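Local coordinates for protein hydrolase, alpha/beta hydrolase FOLD family (Staphylococcus aureus, PDB 2XMZ) that probably catalyses the release of pyruvate that forms 2-succinyl-6-hydroxy-2,4-cyclohexadiene-1-carboxylate in menaquinone biosynthesis, using an alpha/beta hydrolase fold, at residues Leu72-Leu77 and Leu98-Asn103; Phe88-Gly93 and Thr246-Asp251; Thr210-Gly215 and Gln223-Met228. One frame throughout, in Å; residues are numbered along the deposited sequence.

Interaction 1 of 3, residues Leu72-Leu77 and Leu98-Asn103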
ATOM      1  N   LEU A  72      11.737  -8.911   4.994  1.00 26.66           N
ATOM      2  CA  LEU A  72      11.090  -8.224   6.081  1.00 27.30           C
ATOM      3  C   LEU A  72       9.712  -8.803   6.355  1.00 26.16           C
ATOM      4  O   LEU A  72       9.368  -9.136   7.509  1.00 26.66           O
ATOM      5  CB  LEU A  72      10.968  -6.748   5.691  1.00 26.25           C
ATOM      6  CG  LEU A  72      10.547  -5.681   6.677  1.00 30.13           C
ATOM      7  CD1 LEU A  72      11.077  -4.335   6.143  1.00 30.89           C
ATOM      8  CD2 LEU A  72       9.005  -5.647   6.855  1.00 31.02           C
ATOM      9  N   LEU A  73       8.925  -8.920   5.292  1.00 24.42           N
ATOM     10  CA  LEU A  73       7.572  -9.440   5.413  1.00 24.78           C
ATOM     11  C   LEU A  73       7.554 -10.938   5.729  1.00 25.59           C
ATOM     12  O   LEU A  73       6.738 -11.374   6.534  1.00 26.04           O
ATOM     13  CB  LEU A  73       6.741  -9.146   4.160  1.00 24.32           C
ATOM     14  CG  LEU A  73       6.532  -7.698   3.715  1.00 25.83           C
ATOM     15  CD1 LEU A  73       5.485  -7.673   2.575  1.00 25.80           C
ATOM     16  CD2 LEU A  73       6.095  -6.788   4.854  1.00 26.97           C
ATOM     17  N   ASP A  74       8.441 -11.716   5.102  1.00 25.51           N
ATOM     18  CA  ASP A  74       8.572 -13.158   5.412  1.00 26.82           C
ATOM     19  C   ASP A  74       8.692 -13.369   6.934  1.00 28.14           C
ATOM     20  O   ASP A  74       8.042 -14.237   7.524  1.00 28.81           O
ATOM     21  CB  ASP A  74       9.824 -13.761   4.752  1.00 26.74           C
ATOM     22  CG  ASP A  74       9.708 -13.932   3.234  1.00 25.62           C
ATOM     23  OD1 ASP A  74       8.602 -13.971   2.630  1.00 23.55           O
ATOM     24  OD2 ASP A  74      10.781 -14.078   2.628  1.00 24.83           O
ATOM     25  N   ARG A  75       9.514 -12.532   7.554  1.00 28.60           N
ATOM     26  CA  ARG A  75       9.842 -12.644   8.960  1.00 31.09           C
ATOM     27  C   ARG A  75       8.654 -12.365   9.842  1.00 31.21           C
ATOM     28  O   ARG A  75       8.481 -13.009  10.872  1.00 31.86           O
ATOM     29  CB  ARG A  75      11.007 -11.718   9.303  1.00 31.17           C
ATOM     30  CG  ARG A  75      12.312 -12.237   8.761  1.00 32.19           C
ATOM     31  CD  ARG A  75      13.402 -11.209   8.940  1.00 33.01           C
ATOM     32  NE  ARG A  75      14.680 -11.691   8.436  1.00 33.49           N
ATOM     33  CZ  ARG A  75      15.802 -10.980   8.464  1.00 35.19           C
ATOM     34  NH1 ARG A  75      15.805  -9.768   8.996  1.00 36.40           N
ATOM     35  NH2 ARG A  75      16.919 -11.482   7.975  1.00 36.56           N
ATOM     36  N   ILE A  76       7.825 -11.417   9.431  1.00 30.00           N
ATOM     37  CA  ILE A  76       6.622 -11.127  10.194  1.00 31.13           C
ATOM     38  C   ILE A  76       5.618 -12.231   9.980  1.00 31.56           C
ATOM     39  O   ILE A  76       5.116 -12.826  10.947  1.00 31.89           O
ATOM     40  CB  ILE A  76       5.989  -9.784   9.784  1.00 29.63           C
ATOM     41  CG1 ILE A  76       6.834  -8.641  10.351  1.00 30.42           C
ATOM     42  CG2 ILE A  76       4.543  -9.718  10.302  1.00 31.16           C
ATOM     43  CD1 ILE A  76       6.645  -7.302   9.628  1.00 29.37           C
ATOM     44  N   LEU A  77       5.344 -12.510   8.699  1.00 30.38           N
ATOM     45  CA  LEU A  77       4.293 -13.450   8.321  1.00 31.42           C
ATOM     46  C   LEU A  77       4.529 -14.891   8.747  1.00 33.46           C
ATOM     47  O   LEU A  77       3.572 -15.636   8.940  1.00 34.24           O
ATOM     48  CB  LEU A  77       3.997 -13.348   6.820  1.00 30.15           C
ATOM     49  CG  LEU A  77       3.490 -11.948   6.417  1.00 29.15           C
ATOM     50  CD1 LEU A  77       3.254 -11.879   4.923  1.00 27.95           C
ATOM     51  CD2 LEU A  77       2.212 -11.544   7.196  1.00 30.45           C
ATOM     52  N   LEU A  98       1.801  -6.770  -4.244  1.00 21.23           N
ATOM     53  CA  LEU A  98       1.871  -7.540  -5.504  1.00 21.60           C
ATOM     54  C   LEU A  98       3.185  -8.312  -5.599  1.00 22.09           C
ATOM     55  O   LEU A  98       3.196  -9.497  -5.935  1.00 22.30           O
ATOM     56  CB  LEU A  98       1.745  -6.591  -6.709  1.00 21.57           C
ATOM     57  CG  LEU A  98       0.309  -6.242  -7.115  1.00 22.63           C
ATOM     58  CD1 LEU A  98       0.313  -5.055  -8.082  1.00 23.22           C
ATOM     59  CD2 LEU A  98      -0.352  -7.411  -7.766  1.00 20.86           C
ATOM     60  N   TYR A  99       4.297  -7.647  -5.261  1.00 21.58           N
ATOM     61  CA  TYR A  99       5.600  -8.298  -5.299  1.00 22.56           C
ATOM     62  C   TYR A  99       5.589  -9.484  -4.364  1.00 22.65           C
ATOM     63  O   TYR A  99       6.103 -10.581  -4.700  1.00 23.93           O
ATOM     64  CB  TYR A  99       6.737  -7.322  -4.945  1.00 22.52           C
ATOM     65  CG  TYR A  99       8.104  -7.923  -5.186  1.00 23.16           C
ATOM     66  CD1 TYR A  99       8.746  -7.756  -6.402  1.00 22.00           C
ATOM     67  CD2 TYR A  99       8.736  -8.685  -4.205  1.00 24.44           C
ATOM     68  CE1 TYR A  99      10.008  -8.314  -6.650  1.00 26.72           C
ATOM     69  CE2 TYR A  99      10.008  -9.265  -4.442  1.00 25.88           C
ATOM     70  CZ  TYR A  99      10.624  -9.072  -5.669  1.00 26.05           C
ATOM     71  OH  TYR A  99      11.862  -9.619  -5.925  1.00 28.74           O
ATOM     72  N   TYR A 100       4.981  -9.292  -3.201  1.00 21.42           N
ATOM     73  CA  TYR A 100       4.958 -10.332  -2.217  1.00 21.43           C
ATOM     74  C   TYR A 100       4.065 -11.494  -2.633  1.00 21.18           C
ATOM     75  O   TYR A 100       4.425 -12.637  -2.399  1.00 21.32           O
ATOM     76  CB  TYR A 100       4.549  -9.836  -0.825  1.00 20.56           C
ATOM     77  CG  TYR A 100       4.928 -10.852   0.218  1.00 23.12           C
ATOM     78  CD1 TYR A 100       6.208 -10.853   0.786  1.00 23.80           C
ATOM     79  CD2 TYR A 100       4.030 -11.862   0.601  1.00 24.74           C
ATOM     80  CE1 TYR A 100       6.561 -11.811   1.733  1.00 23.70           C
ATOM     81  CE2 TYR A 100       4.365 -12.799   1.533  1.00 25.26           C
ATOM     82  CZ  TYR A 100       5.645 -12.775   2.092  1.00 26.00           C
ATOM     83  OH  TYR A 100       5.978 -13.725   3.019  1.00 27.67           O
ATOM     84  N   ALA A 101       2.917 -11.199  -3.238  1.00 20.71           N
ATOM     85  CA  ALA A 101       2.019 -12.254  -3.743  1.00 21.93           C
ATOM     86  C   ALA A 101       2.723 -13.151  -4.740  1.00 22.90           C
ATOM     87  O   ALA A 101       2.407 -14.332  -4.833  1.00 22.41           O
ATOM     88  CB  ALA A 101       0.744 -11.656  -4.383  1.00 21.08           C
ATOM     89  N   ILE A 102       3.652 -12.568  -5.506  1.00 23.01           N
ATOM     90  CA  ILE A 102       4.379 -13.289  -6.555  1.00 23.47           C
ATOM     91  C   ILE A 102       5.670 -13.957  -6.057  1.00 24.51           C
ATOM     92  O   ILE A 102       6.021 -15.052  -6.500  1.00 24.86           O
ATOM     93  CB  ILE A 102       4.728 -12.310  -7.709  1.00 23.53           C
ATOM     94  CG1 ILE A 102       3.441 -11.834  -8.393  1.00 24.38           C
ATOM     95  CG2 ILE A 102       5.692 -12.939  -8.726  1.00 22.96           C
ATOM     96  CD1 ILE A 102       3.591 -10.538  -9.200  1.00 22.76           C
ATOM     97  N   ASN A 103       6.366 -13.291  -5.140  1.00 23.09           N
ATOM     98  CA  ASN A 103       7.717 -13.684  -4.763  1.00 24.58           C
ATOM     99  C   ASN A 103       7.887 -14.017  -3.303  1.00 24.77           C
ATOM    100  O   ASN A 103       8.937 -14.536  -2.922  1.00 26.15           O
ATOM    101  CB  ASN A 103       8.699 -12.571  -5.117  1.00 24.63           C
ATOM    102  CG  ASN A 103       8.799 -12.352  -6.607  1.00 25.38           C
ATOM    103  OD1 ASN A 103       9.251 -13.217  -7.334  1.00 28.60           O
ATOM    104  ND2 ASN A 103       8.371 -11.190  -7.062  1.00 25.80           N
TER
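Tyr100 bridges two widely spaced helices, joining helix 92-103 to helix 66-77 by one hydrogen bond and a small apolar patch in the layer that packs against the central sheet. The axes of the two short segments stay 11.7 Å apart and lie at 73° to each other, so a long side chain has to span the gap. With CG anti to the backbone N (chi1 -163°), the Tyr100 ring extends toward Leu73, Asp74 and Leu77. Its OH gives a hydrogen bond of 2.7 Å to Asp74 OD1, which receives it on the anti lone pair, away from OD2. The carboxylate oxygen OD1 sits at the edge of the ring, the carboxylate plane turned 61° from that of the phenol. Leu73 CB comes within 3.6 Å of Tyr100 CE1, and Leu77 CD1 within 3.7 Å of Tyr100 CE2. Both leucines approach the ring obliquely, one beside each CE carbon. Two outside groups complete the polar end: Ile106 N also hydrogen-bonds to Tyr100 OH, and His105 ND1 hydrogen-bonds to Asp74 OD2. Both carboxylate oxygens are engaged, which should restrain its rotation, and these partners would probably favour its ionised form. Leu73 also touches Ile48 of strand 44-48. Such neighbouring helices packed along one face of the sheet are characteristic of the alpha/beta hydrolase fold.

Interaction 2 of 3, residues Phe88-Gly93 and Thr246-Asp251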
ATOM      1  N   PHE A  88      -3.104  -6.831   2.316  1.00 20.53           N
ATOM      2  CA  PHE A  88      -3.681  -5.648   1.744  1.00 20.89           C
ATOM      3  C   PHE A  88      -2.564  -4.636   1.526  1.00 19.52           C
ATOM      4  O   PHE A  88      -1.765  -4.367   2.429  1.00 19.58           O
ATOM      5  CB  PHE A  88      -4.732  -5.046   2.695  1.00 21.29           C
ATOM      6  CG  PHE A  88      -5.234  -3.684   2.242  1.00 22.89           C
ATOM      7  CD1 PHE A  88      -4.497  -2.528   2.505  1.00 23.38           C
ATOM      8  CD2 PHE A  88      -6.437  -3.562   1.557  1.00 22.47           C
ATOM      9  CE1 PHE A  88      -4.932  -1.273   2.053  1.00 24.58           C
ATOM     10  CE2 PHE A  88      -6.891  -2.303   1.109  1.00 23.92           C
ATOM     11  CZ  PHE A  88      -6.130  -1.162   1.371  1.00 23.21           C
ATOM     12  N   GLY A  89      -2.525  -4.047   0.338  1.00 19.49           N
ATOM     13  CA  GLY A  89      -1.624  -2.937   0.087  1.00 19.88           C
ATOM     14  C   GLY A  89      -2.272  -1.786  -0.669  1.00 19.97           C
ATOM     15  O   GLY A  89      -2.984  -2.002  -1.660  1.00 19.20           O
ATOM     16  N   TYR A  90      -2.027  -0.571  -0.166  1.00 20.03           N
ATOM     17  CA  TYR A  90      -2.489   0.653  -0.790  1.00 19.92           C
ATOM     18  C   TYR A  90      -1.325   1.338  -1.467  1.00 19.13           C
ATOM     19  O   TYR A  90      -0.325   1.623  -0.819  1.00 18.76           O
ATOM     20  CB  TYR A  90      -3.106   1.621   0.249  1.00 19.75           C
ATOM     21  CG  TYR A  90      -3.099   3.066  -0.196  1.00 19.38           C
ATOM     22  CD1 TYR A  90      -3.972   3.521  -1.190  1.00 19.48           C
ATOM     23  CD2 TYR A  90      -2.215   3.988   0.384  1.00 17.93           C
ATOM     24  CE1 TYR A  90      -3.960   4.859  -1.611  1.00 18.50           C
ATOM     25  CE2 TYR A  90      -2.182   5.355  -0.033  1.00 18.36           C
ATOM     26  CZ  TYR A  90      -3.059   5.769  -1.026  1.00 17.31           C
ATOM     27  OH  TYR A  90      -3.060   7.076  -1.435  1.00 19.82           O
ATOM     28  N   SER A  91      -1.492   1.634  -2.755  1.00 19.12           N
ATOM     29  CA  SER A  91      -0.568   2.456  -3.538  1.00 19.77           C
ATOM     30  C   SER A  91       0.829   1.861  -3.413  1.00 19.37           C
ATOM     31  O   SER A  91       1.015   0.708  -3.770  1.00 20.36           O
ATOM     32  CB  SER A  91      -0.618   3.930  -3.087  1.00 20.08           C
ATOM     33  OG  SER A  91      -0.164   4.777  -4.130  1.00 21.09           O
ATOM     34  N   MET A  92       1.788   2.595  -2.849  1.00 19.01           N
ATOM     35  CA  MET A  92       3.151   2.011  -2.635  1.00 18.74           C
ATOM     36  C   MET A  92       3.116   0.651  -1.959  1.00 18.45           C
ATOM     37  O   MET A  92       3.839  -0.259  -2.368  1.00 19.54           O
ATOM     38  CB  MET A  92       4.061   2.959  -1.829  1.00 17.78           C
ATOM     39  CG  MET A  92       5.423   2.348  -1.391  1.00 19.82           C
ATOM     40  SD  MET A  92       6.333   3.499  -0.343  1.00 20.11           S
ATOM     41  CE  MET A  92       5.690   3.058   1.262  1.00 16.88           C
ATOM     42  N   GLY A  93       2.327   0.529  -0.895  1.00 18.16           N
ATOM     43  CA  GLY A  93       2.150  -0.743  -0.212  1.00 18.17           C
ATOM     44  C   GLY A  93       1.498  -1.835  -1.050  1.00 17.61           C
ATOM     45  O   GLY A  93       1.704  -3.030  -0.783  1.00 17.87           O
ATOM     46  N   THR A 246      -6.733   7.885  -2.580  1.00 22.15           N
ATOM     47  CA  THR A 246      -6.755   7.329  -1.214  1.00 21.78           C
ATOM     48  C   THR A 246      -8.203   7.080  -0.785  1.00 22.62           C
ATOM     49  O   THR A 246      -8.759   7.795   0.064  1.00 23.96           O
ATOM     50  CB  THR A 246      -6.039   8.231  -0.206  1.00 21.74           C
ATOM     51  OG1 THR A 246      -4.877   8.813  -0.807  1.00 23.15           O
ATOM     52  CG2 THR A 246      -5.627   7.445   1.032  1.00 22.62           C
ATOM     53  N   ILE A 247      -8.788   6.050  -1.375  1.00 22.94           N
ATOM     54  CA  ILE A 247     -10.168   5.664  -1.113  1.00 23.82           C
ATOM     55  C   ILE A 247     -10.421   5.429   0.380  1.00 24.47           C
ATOM     56  O   ILE A 247     -11.416   5.913   0.916  1.00 25.63           O
ATOM     57  CB  ILE A 247     -10.558   4.366  -1.834  1.00 23.65           C
ATOM     58  CG1 ILE A 247     -10.146   4.380  -3.311  1.00 23.79           C
ATOM     59  CG2 ILE A 247     -12.080   4.124  -1.687  1.00 25.42           C
ATOM     60  CD1 ILE A 247     -10.166   2.979  -3.947  1.00 23.64           C
ATOM     61  N   HIS A 248      -9.518   4.718   1.054  1.00 24.07           N
ATOM     62  CA  HIS A 248      -9.744   4.358   2.474  1.00 24.75           C
ATOM     63  C   HIS A 248      -9.877   5.573   3.381  1.00 26.15           C
ATOM     64  O   HIS A 248     -10.328   5.471   4.530  1.00 27.87           O
ATOM     65  CB  HIS A 248      -8.704   3.333   2.991  1.00 23.73           C
ATOM     66  CG  HIS A 248      -7.304   3.851   3.125  1.00 22.15           C
ATOM     67  ND1 HIS A 248      -6.320   3.583   2.204  1.00 21.12           N
ATOM     68  CD2 HIS A 248      -6.707   4.559   4.115  1.00 22.70           C
ATOM     69  CE1 HIS A 248      -5.188   4.151   2.587  1.00 22.05           C
ATOM     70  NE2 HIS A 248      -5.394   4.734   3.757  1.00 20.48           N
ATOM     71  N   VAL A 249      -9.488   6.732   2.867  1.00 26.06           N
ATOM     72  CA  VAL A 249      -9.647   7.984   3.621  1.00 27.37           C
ATOM     73  C   VAL A 249     -10.855   8.814   3.154  1.00 28.57           C
ATOM     74  O   VAL A 249     -11.462   9.530   3.950  1.00 29.72           O
ATOM     75  CB  VAL A 249      -8.363   8.831   3.532  1.00 26.55           C
ATOM     76  CG1 VAL A 249      -8.602  10.223   4.035  1.00 30.20           C
ATOM     77  CG2 VAL A 249      -7.269   8.197   4.357  1.00 26.95           C
ATOM     78  N   GLU A 250     -11.181   8.734   1.864  1.00 27.99           N
ATOM     79  CA  GLU A 250     -12.185   9.624   1.277  1.00 30.69           C
ATOM     80  C   GLU A 250     -13.587   9.065   1.465  1.00 32.45           C
ATOM     81  O   GLU A 250     -14.538   9.827   1.664  1.00 34.78           O
ATOM     82  CB  GLU A 250     -11.900   9.876  -0.210  1.00 29.51           C
ATOM     83  CG  GLU A 250     -10.565  10.556  -0.462  1.00 28.54           C
ATOM     84  CD  GLU A 250     -10.449  11.159  -1.854  1.00 29.76           C
ATOM     85  OE1 GLU A 250     -11.387  11.012  -2.672  1.00 26.68           O
ATOM     86  OE2 GLU A 250      -9.392  11.778  -2.125  1.00 30.14           O
ATOM     87  N   ASP A 251     -13.702   7.733   1.391  1.00 32.13           N
ATOM     88  CA  ASP A 251     -14.925   7.025   1.750  1.00 33.62           C
ATOM     89  C   ASP A 251     -14.580   5.777   2.563  1.00 32.99           C
ATOM     90  O   ASP A 251     -14.589   4.647   2.029  1.00 32.08           O
ATOM     91  CB  ASP A 251     -15.709   6.631   0.508  1.00 34.25           C
ATOM     92  CG  ASP A 251     -17.160   6.302   0.823  1.00 37.25           C
ATOM     93  OD1 ASP A 251     -17.483   6.080   2.019  1.00 38.66           O
ATOM     94  OD2 ASP A 251     -17.976   6.278  -0.129  1.00 36.89           O
TER
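Tyr90 OH and Thr246 OG1 share a hydrogen bond of 2.6 Å, the one hydrogen bond between these segments, linking the end of strand 84-90 to the turn that opens helix 247-250. The two side chains meet nearly perpendicular, and Thr246 CG2 lies 3.7 Å from Tyr90 CZ, so the methyl packs beside the hydroxyl end of the ring. That same methyl rests over one face of the His248 ring, toward its rim. His248 in turn presents its edge to Tyr90 in a T-shaped stack: the planes stand at 89°, the centroids are 4.9 Å apart, and His248 CE1 comes to 3.6 Å from Tyr90 CG. A chi1 of 69° sets the imidazole between its own backbone N and carbonyl carbon and turns CE1 toward the tyrosine. Glu114 OE1 binds His248 ND1 and Thr31 OG1 binds NE2, so both nitrogens are held, which should keep the ring's orientation. The opposite face of Tyr90 is covered by Ser91 CB, 3.5 Å above the plane.

Ser91 lies on the strained turn expected of a nucleophile elbow, with a positive phi of 54°, and its OG hydrogen-bonds to His245 NE2, consistent with the catalytic triad of this family. Since Tyr90 precedes the probable nucleophile and Thr246 follows the probable triad histidine, their bond joins the immediate chain neighbours of those two residues. Around them, strand 84-90 pairs with strand 17-22 through Tyr90 and Leu22 and with strand 110-114 through Gly89 and Glu114; helix 92-103 leaves from the elbow, and Val249 touches helix 166-177.

Interaction 3 of 3, residues Thr210-Gly215 and Gln223-Met228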
ATOM      1  N   THR A 210      -8.424 -12.183  -5.239  1.00 24.91           N
ATOM      2  CA  THR A 210      -7.851 -10.827  -5.213  1.00 24.73           C
ATOM      3  C   THR A 210      -8.962  -9.796  -5.377  1.00 25.47           C
ATOM      4  O   THR A 210      -9.798  -9.906  -6.300  1.00 25.90           O
ATOM      5  CB  THR A 210      -6.779 -10.659  -6.311  1.00 24.55           C
ATOM      6  OG1 THR A 210      -5.716 -11.589  -6.071  1.00 25.17           O
ATOM      7  CG2 THR A 210      -6.178  -9.246  -6.323  1.00 21.28           C
ATOM      8  N   LEU A 211      -9.012  -8.830  -4.459  1.00 24.12           N
ATOM      9  CA  LEU A 211      -9.925  -7.702  -4.599  1.00 24.49           C
ATOM     10  C   LEU A 211      -9.103  -6.503  -5.045  1.00 23.18           C
ATOM     11  O   LEU A 211      -8.117  -6.183  -4.433  1.00 22.45           O
ATOM     12  CB  LEU A 211     -10.613  -7.365  -3.274  1.00 25.07           C
ATOM     13  CG  LEU A 211     -11.541  -6.136  -3.256  1.00 25.06           C
ATOM     14  CD1 LEU A 211     -12.815  -6.337  -4.144  1.00 25.59           C
ATOM     15  CD2 LEU A 211     -11.925  -5.786  -1.824  1.00 24.17           C
ATOM     16  N   ILE A 212      -9.521  -5.857  -6.127  1.00 23.79           N
ATOM     17  CA  ILE A 212      -8.851  -4.650  -6.615  1.00 22.92           C
ATOM     18  C   ILE A 212      -9.782  -3.449  -6.498  1.00 23.43           C
ATOM     19  O   ILE A 212     -10.938  -3.496  -6.943  1.00 24.98           O
ATOM     20  CB  ILE A 212      -8.356  -4.836  -8.069  1.00 23.26           C
ATOM     21  CG1 ILE A 212      -7.342  -5.989  -8.133  1.00 23.76           C
ATOM     22  CG2 ILE A 212      -7.782  -3.528  -8.612  1.00 22.07           C
ATOM     23  CD1 ILE A 212      -7.231  -6.687  -9.502  1.00 24.06           C
ATOM     24  N   LEU A 213      -9.284  -2.384  -5.871  1.00 22.55           N
ATOM     25  CA  LEU A 213     -10.065  -1.176  -5.649  1.00 23.40           C
ATOM     26  C   LEU A 213      -9.358  -0.015  -6.326  1.00 23.19           C
ATOM     27  O   LEU A 213      -8.133   0.118  -6.238  1.00 22.75           O
ATOM     28  CB  LEU A 213     -10.231  -0.896  -4.152  1.00 23.71           C
ATOM     29  CG  LEU A 213     -10.777  -2.035  -3.280  1.00 26.30           C
ATOM     30  CD1 LEU A 213     -10.761  -1.666  -1.815  1.00 29.01           C
ATOM     31  CD2 LEU A 213     -12.180  -2.435  -3.692  1.00 27.39           C
ATOM     32  N   ALA A 214     -10.133   0.814  -7.011  1.00 23.38           N
ATOM     33  CA  ALA A 214      -9.625   2.069  -7.563  1.00 23.64           C
ATOM     34  C   ALA A 214     -10.695   3.137  -7.343  1.00 24.43           C
ATOM     35  O   ALA A 214     -11.868   2.817  -7.217  1.00 25.56           O
ATOM     36  CB  ALA A 214      -9.309   1.915  -9.055  1.00 24.04           C
ATOM     37  N   GLY A 215     -10.292   4.397  -7.296  1.00 24.23           N
ATOM     38  CA  GLY A 215     -11.242   5.471  -7.091  1.00 24.96           C
ATOM     39  C   GLY A 215     -11.643   6.030  -8.431  1.00 25.82           C
ATOM     40  O   GLY A 215     -10.800   6.248  -9.277  1.00 25.70           O
ATOM     41  N   GLN A 223      -7.698   2.758 -14.801  1.00 24.22           N
ATOM     42  CA  GLN A 223      -7.295   2.046 -16.021  1.00 25.69           C
ATOM     43  C   GLN A 223      -6.340   0.941 -15.636  1.00 24.05           C
ATOM     44  O   GLN A 223      -6.435  -0.151 -16.139  1.00 24.11           O
ATOM     45  CB  GLN A 223      -6.682   2.993 -17.049  1.00 25.71           C
ATOM     46  CG  GLN A 223      -7.718   3.925 -17.638  1.00 31.02           C
ATOM     47  CD  GLN A 223      -7.116   5.112 -18.356  1.00 34.69           C
ATOM     48  OE1 GLN A 223      -7.832   5.870 -19.013  1.00 38.88           O
ATOM     49  NE2 GLN A 223      -5.796   5.284 -18.234  1.00 34.30           N
ATOM     50  N   ILE A 224      -5.458   1.221 -14.681  1.00 24.30           N
ATOM     51  CA  ILE A 224      -4.531   0.197 -14.176  1.00 23.65           C
ATOM     52  C   ILE A 224      -5.258  -0.959 -13.471  1.00 23.63           C
ATOM     53  O   ILE A 224      -4.950  -2.137 -13.708  1.00 23.81           O
ATOM     54  CB  ILE A 224      -3.483   0.811 -13.252  1.00 23.12           C
ATOM     55  CG1 ILE A 224      -2.578   1.769 -14.057  1.00 24.35           C
ATOM     56  CG2 ILE A 224      -2.638  -0.290 -12.561  1.00 21.24           C
ATOM     57  CD1 ILE A 224      -1.515   2.396 -13.185  1.00 22.96           C
ATOM     58  N   ALA A 225      -6.237  -0.619 -12.640  1.00 24.01           N
ATOM     59  CA  ALA A 225      -6.997  -1.613 -11.873  1.00 24.20           C
ATOM     60  C   ALA A 225      -7.707  -2.561 -12.797  1.00 25.37           C
ATOM     61  O   ALA A 225      -7.683  -3.772 -12.574  1.00 25.64           O
ATOM     62  CB  ALA A 225      -7.994  -0.935 -10.941  1.00 25.06           C
ATOM     63  N   LYS A 226      -8.300  -2.024 -13.866  1.00 26.01           N
ATOM     64  CA  LYS A 226      -9.037  -2.841 -14.830  1.00 27.04           C
ATOM     65  C   LYS A 226      -8.084  -3.801 -15.546  1.00 26.65           C
ATOM     66  O   LYS A 226      -8.396  -4.982 -15.736  1.00 25.92           O
ATOM     67  CB  LYS A 226      -9.788  -1.976 -15.856  1.00 28.14           C
ATOM     68  CG  LYS A 226     -11.016  -1.254 -15.298  1.00 30.60           C
ATOM     69  CD  LYS A 226     -11.832  -0.564 -16.416  1.00 36.72           C
ATOM     70  CE  LYS A 226     -12.718   0.537 -15.830  1.00 38.60           C
ATOM     71  NZ  LYS A 226     -13.540   1.213 -16.864  1.00 43.78           N
ATOM     72  N   LYS A 227      -6.911  -3.291 -15.913  1.00 25.84           N
ATOM     73  CA  LYS A 227      -5.907  -4.113 -16.585  1.00 26.39           C
ATOM     74  C   LYS A 227      -5.396  -5.235 -15.678  1.00 24.91           C
ATOM     75  O   LYS A 227      -5.320  -6.364 -16.118  1.00 25.41           O
ATOM     76  CB  LYS A 227      -4.745  -3.264 -17.065  1.00 26.22           C
ATOM     77  CG  LYS A 227      -5.009  -2.490 -18.326  1.00 30.06           C
ATOM     78  CD  LYS A 227      -3.732  -1.728 -18.627  1.00 34.11           C
ATOM     79  CE  LYS A 227      -3.989  -0.430 -19.339  1.00 38.11           C
ATOM     80  NZ  LYS A 227      -2.719   0.304 -19.552  1.00 39.71           N
ATOM     81  N   MET A 228      -5.065  -4.906 -14.428  1.00 23.37           N
ATOM     82  CA  MET A 228      -4.684  -5.903 -13.422  1.00 22.47           C
ATOM     83  C   MET A 228      -5.759  -6.983 -13.262  1.00 22.93           C
ATOM     84  O   MET A 228      -5.453  -8.172 -13.264  1.00 22.59           O
ATOM     85  CB  MET A 228      -4.416  -5.252 -12.058  1.00 22.48           C
ATOM     86  CG  MET A 228      -3.194  -4.333 -12.013  1.00 21.01           C
ATOM     87  SD  MET A 228      -2.654  -4.081 -10.340  1.00 24.72           S
ATOM     88  CE  MET A 228      -4.062  -3.183  -9.686  1.00 17.10           C
TER
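No ring or other flat side-chain group takes part where Ile212 and Ala214 of strand 210-215 meet Ala225 and Met228 of helix 219-231; the contact is apolar, made mainly by aliphatic carbons and a thioether methyl. At its centre Ala225 CB points at the strand and touches two side chains. Ile212 CG2 comes to 3.5 Å from Ala225 CB, closer than usual for two carbons, and Ala214 CB lies 3.7 Å from the same Ala225 CB. The small alanines let the backbones approach closely, with Ala214 CA and Ala225 CA 6.2 Å apart. Ile212 also touches Met228 with both branches: its CG2 meets Met228 CE at 3.9 Å, while its CD1 lies 4.0 Å from the backbone carbon Met228 C. A bend at the end of the methionine (chi3 -66°) helps place the methyl against the isoleucine, and the two side chains run obliquely past each other.

The segment axes come within 8.1 Å and are nearly antiparallel, at 163°. Alternation along the strand sends Leu213 to the other side of the sheet, where it packs on Phe255 and Ile259 of helix 252-266. Ala225 also touches Cys237 of strand 235-240, to which the chain returns after the helix. Strand, helix and following parallel strand make a beta-alpha-beta crossover, a building unit of the alpha/beta hydrolase fold.

Helix 92-103 carries Tyr100 of interaction 1 and begins within the 88-93 segment of interaction 2; these two contacts cross along the chain and have centres about 19 Å apart. Interaction 3 comes after interaction 1 and is nested inside the long loop that interaction 2 closes. Its centre is about 12 Å from that of interaction 2, and both reach the same sheet; there Ile247 CD1 packs 3.4 Å from Ala214 C. The centres of interactions 1 and 3 are about 20 Å apart, yet Leu98 CD1 meets Met228 SD at 3.9 Å, so helix 92-103 touches helix 219-231 there. Interaction 1 joins two helices beside the sheet, interaction 3 seats a helix on one of its strands, and interaction 2 joins parts of the probable catalytic site.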